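Side-chain contacts in leucyl aminopeptidase (Trypanosoma brucei brucei, PDB 5NTD), which probably removes N-terminal amino acids such as leucine from peptides, as a manganese-containing aminopeptidase of the M17 family: residues R101-E106 with T128-E133; A72-R77 with G82-L87; L64-P69 with D142-S147; V26-V31 with P152-V157; S36-V41 with R183-F188. One frame throughout, in Å; residues are numbered along the deposited sequence.

Interaction 1 (R101-E106 with T128-E133); sequences RVVVGE and TAALDE
R101 leaves strand 99-107 toward helix 120-131 and meets E133, which follows A130 by three residues. From CB the chain turns so that CG is anti to the backbone N (chi1 -175°), which brings CG and then CD alongside the glutamate carboxylate. Their nearest neighbour there is OE1 of E133, but the model places that oxygen too close to V103, so its exact position is doubtful. NE is the first polar atom, and it donates to OE2 of E133 at 3.2 Å, with an N-H...O angle of 153°. At the tip, NH2 of R101 reaches the same OE2 at 3.3 Å. The guanidinium therefore meets the glutamate side-on, with two nitrogens sharing one oxygen. OE2 lies near the guanidinium plane, while both nitrogens come from one face of the carboxylate, whose plane is turned 48° from that of the guanidinium. The salt bridge is not the whole polar environment of R101: NH2 also bonds to the carbonyl of G85 of the second subunit, so the arginine joins E133 of its own chain to a neighbouring subunit. One step inward, V103 CG1 packs on A130 CB at 3.6 Å. Valine on methyl inside and an ion pair beside it, next to the second subunit, hold the chain of the beta-alpha-beta crossover from strand 99-107 through helix 120-131 to strand 140-145 against the sheet, consistent with a macro-type alpha/beta domain.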
# COMPACT_ATOMS: atom_id res chain seq x y z
N ARG G 101 -31.85 34.88 -24.74
CA ARG G 101 -30.85 33.88 -25.13
C ARG G 101 -31.61 32.59 -25.35
O ARG G 101 -32.36 32.16 -24.48
CB ARG G 101 -29.78 33.69 -24.06
CG ARG G 101 -28.65 32.74 -24.44
CD ARG G 101 -27.80 33.25 -25.59
NE ARG G 101 -26.47 32.66 -25.62
CZ ARG G 101 -25.51 32.97 -26.50
NH1 ARG G 101 -25.71 33.84 -27.47
NH2 ARG G 101 -24.32 32.38 -26.40
N VAL G 102 -31.39 31.99 -26.50
CA VAL G 102 -31.99 30.71 -26.85
C VAL G 102 -30.89 29.67 -26.96
O VAL G 102 -30.00 29.82 -27.78
CB VAL G 102 -32.75 30.74 -28.20
CG1 VAL G 102 -33.32 29.36 -28.54
CG2 VAL G 102 -33.89 31.73 -28.13
N VAL G 103 -30.98 28.64 -26.12
CA VAL G 103 -29.96 27.58 -26.09
C VAL G 103 -30.53 26.32 -26.64
O VAL G 103 -31.49 25.78 -26.12
CB VAL G 103 -29.43 27.28 -24.67
CG1 VAL G 103 -28.36 26.20 -24.70
CG2 VAL G 103 -28.87 28.55 -24.05
N VAL G 104 -29.95 25.90 -27.75
CA VAL G 104 -30.38 24.67 -28.43
C VAL G 104 -29.47 23.51 -27.93
O VAL G 104 -28.25 23.69 -27.83
CB VAL G 104 -30.24 24.78 -29.95
CG1 VAL G 104 -30.59 23.48 -30.62
CG2 VAL G 104 -31.14 25.88 -30.47
N GLY G 105 -30.08 22.36 -27.69
CA GLY G 105 -29.35 21.14 -27.32
C GLY G 105 -29.80 19.94 -28.10
O GLY G 105 -30.99 19.69 -28.21
N GLU G 106 -28.84 19.23 -28.65
CA GLU G 106 -29.11 18.06 -29.49
C GLU G 106 -28.94 16.76 -28.69
O GLU G 106 -27.86 16.42 -28.23
CB GLU G 106 -28.24 18.02 -30.77
CG GLU G 106 -28.64 16.92 -31.76
CD GLU G 106 -27.72 16.85 -32.98
OE1 GLU G 106 -27.44 17.90 -33.57
OE2 GLU G 106 -27.28 15.72 -33.34
N THR G 128 -28.79 21.21 -17.98
CA THR G 128 -27.83 21.66 -16.91
C THR G 128 -26.87 22.71 -17.51
O THR G 128 -26.69 23.77 -16.95
CB THR G 128 -27.04 20.49 -16.34
OG1 THR G 128 -27.94 19.65 -15.60
CG2 THR G 128 -25.93 20.98 -15.41
N ALA G 129 -26.31 22.38 -18.65
CA ALA G 129 -25.41 23.29 -19.34
C ALA G 129 -26.12 24.62 -19.69
O ALA G 129 -25.59 25.71 -19.49
CB ALA G 129 -24.86 22.64 -20.60
N ALA G 130 -27.32 24.50 -20.26
CA ALA G 130 -28.09 25.69 -20.70
C ALA G 130 -28.41 26.60 -19.53
O ALA G 130 -28.34 27.81 -19.65
CB ALA G 130 -29.37 25.28 -21.39
N LEU G 131 -28.75 26.03 -18.40
CA LEU G 131 -29.10 26.83 -17.22
C LEU G 131 -27.90 27.59 -16.62
O LEU G 131 -28.06 28.47 -15.79
CB LEU G 131 -29.74 25.96 -16.15
CG LEU G 131 -31.12 25.44 -16.55
CD1 LEU G 131 -31.61 24.44 -15.54
CD2 LEU G 131 -32.10 26.61 -16.64
N ASP G 132 -26.70 27.22 -17.03
CA ASP G 132 -25.50 27.97 -16.65
C ASP G 132 -25.49 29.37 -17.28
O ASP G 132 -24.72 30.21 -16.87
CB ASP G 132 -24.23 27.22 -17.04
CG ASP G 132 -23.23 27.12 -15.91
OD1 ASP G 132 -23.63 26.99 -14.73
OD2 ASP G 132 -22.02 27.15 -16.21
N GLU G 133 -26.34 29.59 -18.27
CA GLU G 133 -26.46 30.92 -18.93
C GLU G 133 -27.51 31.84 -18.26
O GLU G 133 -27.71 32.96 -18.67
CB GLU G 133 -26.74 30.84 -20.43
CG GLU G 133 -25.57 30.38 -21.32
CD GLU G 133 -25.81 30.47 -22.83
OE1 GLU G 133 -26.94 30.16 -23.33
OE2 GLU G 133 -24.85 30.83 -23.56

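Interaction 2 (A72-R77 with G82-L87); sequences AEAIER and GTYGVL
Helix-on-strand packing at the margin of the N-terminal domain's sheet brings A74 and R77 against Y84 and V86, where helix 69-77 lies along strand 83-89. The short segments run nearly antiparallel, at 158°, with their axes 8.0 Å apart at closest approach. Y84 supplies the broad surface. CB of R77 stands over one face of the ring as a CH-pi contact, 3.9 Å from the centroid and displaced toward the rim. Beyond CB the arginine chain is extended and crosses the ring toward the phenol end, bringing CD of R77 to 3.3 Å from OH of Y84. That course is supported from within the helix: NE of R77 donates to OE2 of E73 at 2.7 Å, an almost straight bond (165°) that uses the anti lone pair of the oxygen and lies close to the guanidinium plane. One helical turn back, CB of A74 touches CD1 of Y84 at 3.9 Å. The same CB of A74 reaches CG1 of V86 at 4.0 Å, so one methyl group touches two alternate strand residues. Strand 83-89 pairs antiparallel with strand 99-107, whose V104 also packs on A74. T83 points the other way, to L126 and A129, so helices 69-77 and 120-131 lie on opposite faces of the sheet, and R101 of the second subunit packs on both R77 and Y84.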
# COMPACT_ATOMS: atom_id res chain seq x y z
N ALA G 72 -32.36 28.92 -36.15
CA ALA G 72 -32.17 27.96 -37.24
C ALA G 72 -30.69 27.66 -37.43
O ALA G 72 -30.28 26.51 -37.64
CB ALA G 72 -32.75 28.49 -38.55
N GLU G 73 -29.88 28.71 -37.34
CA GLU G 73 -28.40 28.53 -37.48
C GLU G 73 -27.84 27.74 -36.26
O GLU G 73 -26.94 26.92 -36.42
CB GLU G 73 -27.70 29.87 -37.62
CG GLU G 73 -26.21 29.78 -37.94
CD GLU G 73 -25.89 29.10 -39.25
OE1 GLU G 73 -26.82 28.90 -40.04
OE2 GLU G 73 -24.71 28.73 -39.50
N ALA G 74 -28.40 28.00 -35.09
CA ALA G 74 -27.99 27.25 -33.88
C ALA G 74 -28.21 25.76 -34.07
O ALA G 74 -27.38 24.93 -33.72
CB ALA G 74 -28.74 27.73 -32.66
N ILE G 75 -29.34 25.45 -34.68
CA ILE G 75 -29.70 24.04 -35.00
C ILE G 75 -28.70 23.39 -35.99
O ILE G 75 -28.31 22.24 -35.82
CB ILE G 75 -31.15 23.94 -35.47
CG1 ILE G 75 -32.07 24.27 -34.29
CG2 ILE G 75 -31.47 22.55 -36.01
CD1 ILE G 75 -33.49 24.53 -34.70
N GLU G 76 -28.21 24.17 -36.93
CA GLU G 76 -27.12 23.68 -37.83
C GLU G 76 -25.78 23.49 -37.15
O GLU G 76 -25.03 22.60 -37.47
CB GLU G 76 -26.88 24.63 -39.03
CG GLU G 76 -28.01 24.67 -40.04
CD GLU G 76 -28.42 23.27 -40.50
OE1 GLU G 76 -27.52 22.43 -40.76
OE2 GLU G 76 -29.65 23.02 -40.57
N ARG G 77 -25.48 24.39 -36.23
CA ARG G 77 -24.13 24.47 -35.64
C ARG G 77 -23.92 23.60 -34.39
O ARG G 77 -22.80 23.25 -34.05
CB ARG G 77 -23.76 25.94 -35.34
CG ARG G 77 -23.37 26.72 -36.59
CD ARG G 77 -23.19 28.19 -36.27
NE ARG G 77 -22.90 29.01 -37.45
CZ ARG G 77 -21.77 29.70 -37.67
NH1 ARG G 77 -21.65 30.37 -38.80
NH2 ARG G 77 -20.77 29.73 -36.79
N GLY G 82 -24.23 18.24 -27.39
CA GLY G 82 -23.78 19.61 -27.02
C GLY G 82 -24.89 20.66 -27.09
O GLY G 82 -26.03 20.39 -27.46
N THR G 83 -24.53 21.87 -26.67
CA THR G 83 -25.41 23.01 -26.73
C THR G 83 -24.84 24.12 -27.62
O THR G 83 -23.65 24.14 -27.92
CB THR G 83 -25.72 23.61 -25.35
OG1 THR G 83 -24.51 24.10 -24.76
CG2 THR G 83 -26.36 22.61 -24.44
N TYR G 84 -25.73 25.03 -28.01
CA TYR G 84 -25.38 26.20 -28.83
C TYR G 84 -26.39 27.28 -28.58
O TYR G 84 -27.59 27.08 -28.72
CB TYR G 84 -25.34 25.88 -30.31
CG TYR G 84 -24.49 26.85 -31.11
CD1 TYR G 84 -25.03 28.03 -31.66
CD2 TYR G 84 -23.14 26.57 -31.37
CE1 TYR G 84 -24.25 28.90 -32.42
CE2 TYR G 84 -22.36 27.44 -32.13
CZ TYR G 84 -22.92 28.60 -32.67
OH TYR G 84 -22.12 29.45 -33.39
N GLY G 85 -25.90 28.43 -28.19
CA GLY G 85 -26.73 29.57 -27.77
C GLY G 85 -26.65 30.73 -28.76
O GLY G 85 -25.60 31.05 -29.33
N VAL G 86 -27.81 31.35 -28.95
CA VAL G 86 -27.94 32.56 -29.80
C VAL G 86 -28.85 33.60 -29.16
O VAL G 86 -29.81 33.26 -28.45
CB VAL G 86 -28.49 32.29 -31.20
CG1 VAL G 86 -27.51 31.48 -32.01
CG2 VAL G 86 -29.83 31.60 -31.11
N LEU G 87 -28.48 34.85 -29.38
CA LEU G 87 -29.32 35.98 -28.90
C LEU G 87 -30.40 36.29 -29.90
O LEU G 87 -30.17 36.26 -31.11
CB LEU G 87 -28.48 37.25 -28.67
CG LEU G 87 -27.54 37.24 -27.48
CD1 LEU G 87 -26.80 38.56 -27.48
CD2 LEU G 87 -28.24 37.04 -26.15

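Interaction 3 (L64-P69 with D142-S147); sequences LPFYNP and DVFVLS
The carbonyl O of L64 accepts a hydrogen bond from N of Y67 at 3.0 Å, closing a type I turn that presents L64, P65 and F66 together to F144 of strand 140-145. The meeting itself is apolar, and its central element is a T-shaped pair of rings: the edge of F66 is directed at the face of F144, with centroids 4.9 Å apart and planes at 61°. CE2 of F66 does the touching. It stands above the F144 ring, off-centre toward the rim, and the nearest atom to CE2 of F66 is CD1 of F144 at 3.4 Å. The phenylalanine in the turn arrives there because its CG occupies the crowded position between the backbone N and the carbonyl carbon (chi1 55°), which carries the ring toward the sheet. L64 and P65, also of the turn, add to the contact: CD2 of L64 lies 4.1 Å from CD2 of F144, and CG of P65 lies 4.2 Å from CZ of F144. This places the loop between helices 59-62 and 69-77 over one face of the parallel part of the sheet, where strand 140-145 runs between strands 46-52 and 183-188. L49 and V187 on those flanking strands also touch F144, and Y34 makes a further edge-to-face pair with it. On the far side of the turn the chain enters helix 69-77, with N68 as N-cap: its OD1 accepts from the backbone N of V71. V102 of strand 99-107 packs on F66.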
# COMPACT_ATOMS: atom_id res chain seq x y z
N LEU G 64 -42.51 27.78 -33.15
CA LEU G 64 -42.25 28.11 -31.72
C LEU G 64 -41.99 29.61 -31.57
O LEU G 64 -41.32 30.21 -32.42
CB LEU G 64 -41.09 27.26 -31.16
CG LEU G 64 -41.41 25.75 -31.08
CD1 LEU G 64 -40.19 24.98 -30.62
CD2 LEU G 64 -42.57 25.46 -30.14
N PRO G 65 -42.47 30.22 -30.48
CA PRO G 65 -42.46 31.67 -30.32
C PRO G 65 -41.11 32.36 -30.40
O PRO G 65 -41.04 33.56 -30.64
CB PRO G 65 -43.07 31.88 -28.93
CG PRO G 65 -42.93 30.58 -28.22
CD PRO G 65 -43.00 29.53 -29.29
N PHE G 66 -40.04 31.62 -30.16
CA PHE G 66 -38.67 32.21 -30.12
C PHE G 66 -37.93 31.98 -31.42
O PHE G 66 -36.77 32.36 -31.53
CB PHE G 66 -37.86 31.64 -28.92
CG PHE G 66 -37.78 30.15 -28.90
CD1 PHE G 66 -36.86 29.49 -29.69
CD2 PHE G 66 -38.69 29.40 -28.14
CE1 PHE G 66 -36.82 28.10 -29.70
CE2 PHE G 66 -38.66 28.01 -28.16
CZ PHE G 66 -37.73 27.36 -28.94
N TYR G 67 -38.53 31.25 -32.34
CA TYR G 67 -37.79 30.78 -33.51
C TYR G 67 -37.51 31.94 -34.43
O TYR G 67 -38.35 32.78 -34.62
CB TYR G 67 -38.55 29.69 -34.28
CG TYR G 67 -37.73 28.97 -35.33
CD1 TYR G 67 -37.67 29.42 -36.64
CD2 TYR G 67 -37.04 27.80 -35.01
CE1 TYR G 67 -36.92 28.73 -37.60
CE2 TYR G 67 -36.29 27.11 -35.97
CZ TYR G 67 -36.24 27.58 -37.26
OH TYR G 67 -35.48 26.90 -38.18
N ASN G 68 -36.32 31.97 -34.97
CA ASN G 68 -35.93 32.94 -35.99
C ASN G 68 -34.70 32.41 -36.72
O ASN G 68 -34.29 31.29 -36.46
CB ASN G 68 -35.71 34.32 -35.36
CG ASN G 68 -34.34 34.48 -34.74
OD1 ASN G 68 -33.60 33.51 -34.57
ND2 ASN G 68 -33.99 35.71 -34.40
N PRO G 69 -34.11 33.18 -37.63
CA PRO G 69 -33.01 32.59 -38.42
C PRO G 69 -31.73 32.28 -37.65
O PRO G 69 -30.97 31.38 -38.04
CB PRO G 69 -32.72 33.67 -39.48
CG PRO G 69 -34.03 34.40 -39.60
CD PRO G 69 -34.59 34.45 -38.22
N ASP G 142 -38.17 28.65 -19.71
CA ASP G 142 -38.98 27.80 -20.57
C ASP G 142 -38.06 26.77 -21.22
O ASP G 142 -37.11 27.10 -21.88
CB ASP G 142 -39.71 28.59 -21.64
CG ASP G 142 -40.69 29.61 -21.06
OD1 ASP G 142 -41.36 29.32 -20.04
OD2 ASP G 142 -40.82 30.69 -21.66
N VAL G 143 -38.35 25.50 -20.94
CA VAL G 143 -37.62 24.38 -21.51
C VAL G 143 -38.54 23.66 -22.46
O VAL G 143 -39.41 22.87 -22.07
CB VAL G 143 -37.07 23.42 -20.44
CG1 VAL G 143 -36.17 22.38 -21.05
CG2 VAL G 143 -36.31 24.19 -19.38
N PHE G 144 -38.31 23.91 -23.73
CA PHE G 144 -39.11 23.29 -24.80
C PHE G 144 -38.44 21.99 -25.18
O PHE G 144 -37.31 21.97 -25.67
CB PHE G 144 -39.18 24.19 -26.03
CG PHE G 144 -39.99 25.44 -25.83
CD1 PHE G 144 -39.44 26.56 -25.24
CD2 PHE G 144 -41.33 25.50 -26.26
CE1 PHE G 144 -40.19 27.70 -25.06
CE2 PHE G 144 -42.08 26.65 -26.09
CZ PHE G 144 -41.52 27.74 -25.48
N VAL G 145 -39.16 20.90 -24.94
CA VAL G 145 -38.64 19.57 -25.26
C VAL G 145 -39.43 19.04 -26.44
O VAL G 145 -40.64 19.18 -26.48
CB VAL G 145 -38.68 18.59 -24.06
CG1 VAL G 145 -37.95 19.19 -22.87
CG2 VAL G 145 -40.09 18.26 -23.63
N LEU G 146 -38.74 18.41 -27.36
CA LEU G 146 -39.38 17.87 -28.56
C LEU G 146 -39.78 16.39 -28.43
O LEU G 146 -40.41 15.85 -29.32
CB LEU G 146 -38.51 18.09 -29.78
CG LEU G 146 -38.15 19.57 -29.96
CD1 LEU G 146 -37.28 19.75 -31.20
CD2 LEU G 146 -39.37 20.46 -30.06
N SER G 147 -39.40 15.77 -27.33
CA SER G 147 -39.80 14.39 -27.03
C SER G 147 -41.11 14.42 -26.29
O SER G 147 -41.39 15.34 -25.54
CB SER G 147 -38.76 13.68 -26.16
OG SER G 147 -39.26 12.45 -25.62

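Interaction 4 (V26-V31 with P152-V157); sequences VCFTDV and PIAAAV
V26 opens strand 26-30 by meeting V157 of helix 150-158, methyl to methyl: CG1 of V26 lies 4.1 Å from CG1 of V157. In both valines that CG1 is anti to its own backbone N (chi1 -171° in V26, 174° in V157), and the two side chains cross at a slant. The next residue, C27, contributes through its main chain, which bonds to L184 and V186 of the adjoining strand 183-188. F28 then returns to the side facing the helix. The far end of its ring meets the methyl group of A154: CE2 of F28 is 3.7 Å from CB of A154, and CZ of F28 is 3.8 Å from the same CB of A154. A short alanine side chain lets the phenyl group come close to the helix backbone, since CE2 of F28 is also only 3.8 Å from CA of A154. The backbones themselves stand wider apart, with CA of V26 7.8 Å from CA of V157 and CA of F28 8.3 Å from CA of A154, so side chains fill the separation. T29 continues the main-chain pairing with V186 and F188, and D30 ends the strand as N-cap of helix 31-38, its OD1 accepting from N of A33. Here alternate strand residues meet helix positions three apart, as helix 150-158 packs on the sheet at the outermost strand within this chain, consistent with a three-layer alpha/beta domain.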
# COMPACT_ATOMS: atom_id res chain seq x y z
N VAL G 26 -40.13 22.67 -10.75
CA VAL G 26 -40.49 22.31 -12.14
C VAL G 26 -42.00 22.26 -12.31
O VAL G 26 -42.72 21.70 -11.49
CB VAL G 26 -39.89 20.94 -12.54
CG1 VAL G 26 -40.08 20.66 -14.04
CG2 VAL G 26 -38.41 20.88 -12.22
N CYS G 27 -42.45 22.82 -13.41
CA CYS G 27 -43.85 22.63 -13.85
C CYS G 27 -43.87 22.20 -15.31
O CYS G 27 -42.87 22.22 -16.00
CB CYS G 27 -44.70 23.88 -13.65
SG CYS G 27 -44.05 25.31 -14.51
N PHE G 28 -45.02 21.72 -15.74
CA PHE G 28 -45.16 21.07 -17.04
C PHE G 28 -46.38 21.61 -17.77
O PHE G 28 -47.45 21.77 -17.21
CB PHE G 28 -45.28 19.55 -16.89
CG PHE G 28 -44.15 18.94 -16.13
CD1 PHE G 28 -44.19 18.87 -14.74
CD2 PHE G 28 -42.99 18.52 -16.79
CE1 PHE G 28 -43.13 18.34 -14.01
CE2 PHE G 28 -41.95 17.98 -16.07
CZ PHE G 28 -42.01 17.90 -14.67
N THR G 29 -46.19 21.80 -19.07
CA THR G 29 -47.28 22.18 -19.93
C THR G 29 -47.00 21.68 -21.33
O THR G 29 -46.11 20.83 -21.53
CB THR G 29 -47.52 23.71 -19.88
OG1 THR G 29 -48.72 24.04 -20.61
CG2 THR G 29 -46.34 24.51 -20.45
N ASP G 30 -47.75 22.19 -22.29
CA ASP G 30 -47.54 21.81 -23.71
C ASP G 30 -47.66 23.05 -24.60
O ASP G 30 -48.11 24.09 -24.15
CB ASP G 30 -48.53 20.74 -24.15
CG ASP G 30 -49.98 21.23 -24.09
OD1 ASP G 30 -50.42 21.86 -25.09
OD2 ASP G 30 -50.63 20.98 -23.06
N VAL G 31 -47.20 22.93 -25.83
CA VAL G 31 -46.99 24.09 -26.72
C VAL G 31 -48.26 24.91 -26.96
O VAL G 31 -48.27 26.14 -26.83
CB VAL G 31 -46.44 23.67 -28.09
CG1 VAL G 31 -46.50 24.83 -29.08
CG2 VAL G 31 -45.00 23.20 -27.97
N PRO G 152 -39.70 9.91 -18.33
CA PRO G 152 -38.25 10.05 -18.25
C PRO G 152 -37.77 11.48 -18.38
O PRO G 152 -36.80 11.85 -17.72
CB PRO G 152 -37.73 9.19 -19.41
CG PRO G 152 -38.89 8.94 -20.28
CD PRO G 152 -40.10 9.01 -19.41
N ILE G 153 -38.44 12.28 -19.20
CA ILE G 153 -38.07 13.71 -19.34
C ILE G 153 -38.34 14.45 -18.05
O ILE G 153 -37.54 15.27 -17.62
CB ILE G 153 -38.71 14.41 -20.54
CG1 ILE G 153 -37.76 14.32 -21.74
CG2 ILE G 153 -38.84 15.90 -20.28
CD1 ILE G 153 -38.02 13.16 -22.62
N ALA G 154 -39.45 14.15 -17.42
CA ALA G 154 -39.79 14.83 -16.15
C ALA G 154 -38.71 14.62 -15.09
O ALA G 154 -38.29 15.54 -14.42
CB ALA G 154 -41.12 14.35 -15.63
N ALA G 155 -38.32 13.37 -14.93
CA ALA G 155 -37.28 13.02 -13.96
C ALA G 155 -35.91 13.65 -14.36
O ALA G 155 -35.18 14.11 -13.54
CB ALA G 155 -37.16 11.50 -13.82
N ALA G 156 -35.64 13.63 -15.66
CA ALA G 156 -34.40 14.15 -16.21
C ALA G 156 -34.23 15.62 -15.93
O ALA G 156 -33.15 16.08 -15.56
CB ALA G 156 -34.32 13.90 -17.70
N VAL G 157 -35.32 16.35 -16.08
CA VAL G 157 -35.31 17.80 -15.81
C VAL G 157 -35.32 18.08 -14.32
O VAL G 157 -34.63 18.98 -13.83
CB VAL G 157 -36.49 18.51 -16.48
CG1 VAL G 157 -36.55 19.97 -16.07
CG2 VAL G 157 -36.33 18.40 -17.99

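Interaction 5 (S36-V41 with R183-F188); sequences SNQKGV and RLQVVF
Strand 183-188 meets Q38, at the end of helix 31-38, through Q185. Before it, R183 pairs by its main chain with T139 and V141, and the L184 side chain packs on V157. Q185 then extends toward the helix end with CG anti to the backbone N (chi1 -177°), and its NE2 donates to OE1 of Q38 at 2.8 Å. The bond is nearly straight, 171° at the hydrogen, and it lies in the carbonyl plane on a lone pair of OE1. The two amides, arriving from opposite directions, are almost coplanar (21°). A water donates to both oxygens, 2.9 Å from OE1 of Q38 and 2.8 Å from OE1 of Q185, so OE1 of Q38 accepts twice. NE2 of Q185 has a second acceptor in OD1 of D142, and NE2 of Q38 bonds to O of V41 at 2.8 Å and to S43, which together fix the rotation of both amides. Farther along, V186 packs on V157 and V187 on F144. Helix 31-38 gives way to a type I' turn, Q38 to V41, and the Q38 side chain ties this end to the sheet, within the crossover from strand 26-30 to 46-52 of an alpha/beta domain.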
# COMPACT_ATOMS: atom_id res chain seq x y z
N SER G 36 -51.59 29.63 -25.68
CA SER G 36 -52.85 30.12 -25.09
C SER G 36 -52.66 30.96 -23.83
O SER G 36 -53.31 31.98 -23.63
CB SER G 36 -53.78 28.94 -24.81
OG SER G 36 -54.89 29.34 -24.00
N ASN G 37 -51.81 30.51 -22.93
CA ASN G 37 -51.65 31.21 -21.61
C ASN G 37 -50.70 32.38 -21.61
O ASN G 37 -50.77 33.27 -20.78
CB ASN G 37 -51.29 30.20 -20.50
CG ASN G 37 -52.43 29.23 -20.25
OD1 ASN G 37 -53.60 29.65 -20.16
ND2 ASN G 37 -52.13 27.93 -20.16
N GLN G 38 -49.73 32.33 -22.50
CA GLN G 38 -48.62 33.32 -22.49
C GLN G 38 -48.56 34.16 -23.75
O GLN G 38 -47.78 35.10 -23.82
CB GLN G 38 -47.25 32.61 -22.26
CG GLN G 38 -47.11 32.04 -20.85
CD GLN G 38 -45.73 31.46 -20.51
OE1 GLN G 38 -45.64 30.51 -19.74
NE2 GLN G 38 -44.65 32.06 -21.04
N LYS G 39 -49.31 33.74 -24.75
CA LYS G 39 -49.57 34.56 -25.95
C LYS G 39 -48.24 35.03 -26.58
O LYS G 39 -48.08 36.17 -26.98
CB LYS G 39 -50.48 35.76 -25.62
N GLY G 40 -47.27 34.11 -26.64
CA GLY G 40 -45.95 34.41 -27.28
C GLY G 40 -44.95 35.22 -26.44
O GLY G 40 -43.87 35.55 -26.91
N VAL G 41 -45.30 35.48 -25.19
CA VAL G 41 -44.39 36.14 -24.25
C VAL G 41 -43.60 35.08 -23.46
O VAL G 41 -44.16 34.35 -22.63
CB VAL G 41 -45.12 37.04 -23.23
CG1 VAL G 41 -44.13 37.87 -22.41
CG2 VAL G 41 -46.12 37.97 -23.92
N ARG G 183 -36.82 28.41 -11.51
CA ARG G 183 -38.11 27.74 -11.82
C ARG G 183 -38.00 27.26 -13.29
O ARG G 183 -37.49 27.97 -14.15
CB ARG G 183 -39.34 28.62 -11.54
N LEU G 184 -38.40 26.02 -13.56
CA LEU G 184 -38.33 25.46 -14.91
C LEU G 184 -39.71 25.08 -15.41
O LEU G 184 -40.43 24.32 -14.77
CB LEU G 184 -37.45 24.21 -14.97
CG LEU G 184 -36.02 24.37 -14.45
CD1 LEU G 184 -35.30 23.04 -14.49
CD2 LEU G 184 -35.24 25.41 -15.26
N GLN G 185 -40.06 25.61 -16.56
CA GLN G 185 -41.33 25.24 -17.20
C GLN G 185 -41.05 24.37 -18.42
O GLN G 185 -40.59 24.85 -19.44
CB GLN G 185 -42.16 26.47 -17.61
CG GLN G 185 -43.52 26.08 -18.22
CD GLN G 185 -44.47 27.25 -18.42
OE1 GLN G 185 -45.67 27.11 -18.18
NE2 GLN G 185 -43.96 28.37 -18.92
N VAL G 186 -41.34 23.09 -18.27
CA VAL G 186 -41.15 22.13 -19.34
C VAL G 186 -42.37 22.18 -20.28
O VAL G 186 -43.51 21.99 -19.86
CB VAL G 186 -40.98 20.71 -18.80
CG1 VAL G 186 -40.92 19.69 -19.93
CG2 VAL G 186 -39.73 20.63 -17.95
N VAL G 187 -42.09 22.41 -21.55
CA VAL G 187 -43.11 22.55 -22.58
C VAL G 187 -43.03 21.41 -23.56
O VAL G 187 -42.19 21.40 -24.45
CB VAL G 187 -42.98 23.88 -23.33
CG1 VAL G 187 -44.19 24.09 -24.24
CG2 VAL G 187 -42.87 25.05 -22.35
N PHE G 188 -43.90 20.43 -23.37
CA PHE G 188 -43.97 19.26 -24.29
C PHE G 188 -44.64 19.66 -25.60
O PHE G 188 -45.38 20.64 -25.62
CB PHE G 188 -44.75 18.11 -23.69
CG PHE G 188 -44.08 17.48 -22.49
CD1 PHE G 188 -42.90 16.75 -22.63
CD2 PHE G 188 -44.62 17.64 -21.21
CE1 PHE G 188 -42.28 16.17 -21.52
CE2 PHE G 188 -44.00 17.08 -20.09
CZ PHE G 188 -42.84 16.34 -20.26
O HOH W 1 -47.67 28.43 -19.64

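From the N terminus, strand 26-30 opens interaction 4 and the end of helix 31-38 opens interaction 5; the loop 64-69 then opens interaction 3. Interaction 2 is the first to close, bringing 72-77 and 82-87 together across four residues. Interaction 1 follows it in series, from 101-106 to 128-133. Both lie inside interaction 3, which closes at 142-147 and is itself nested in interactions 4 and 5. Those last two cross, since 152-157 closes the first before 183-188 closes the second. All five reach one six-stranded sheet: interactions 1 and 2 at its 83-89 end, where the second subunit touches, interactions 4 and 5 toward the 26-30 end.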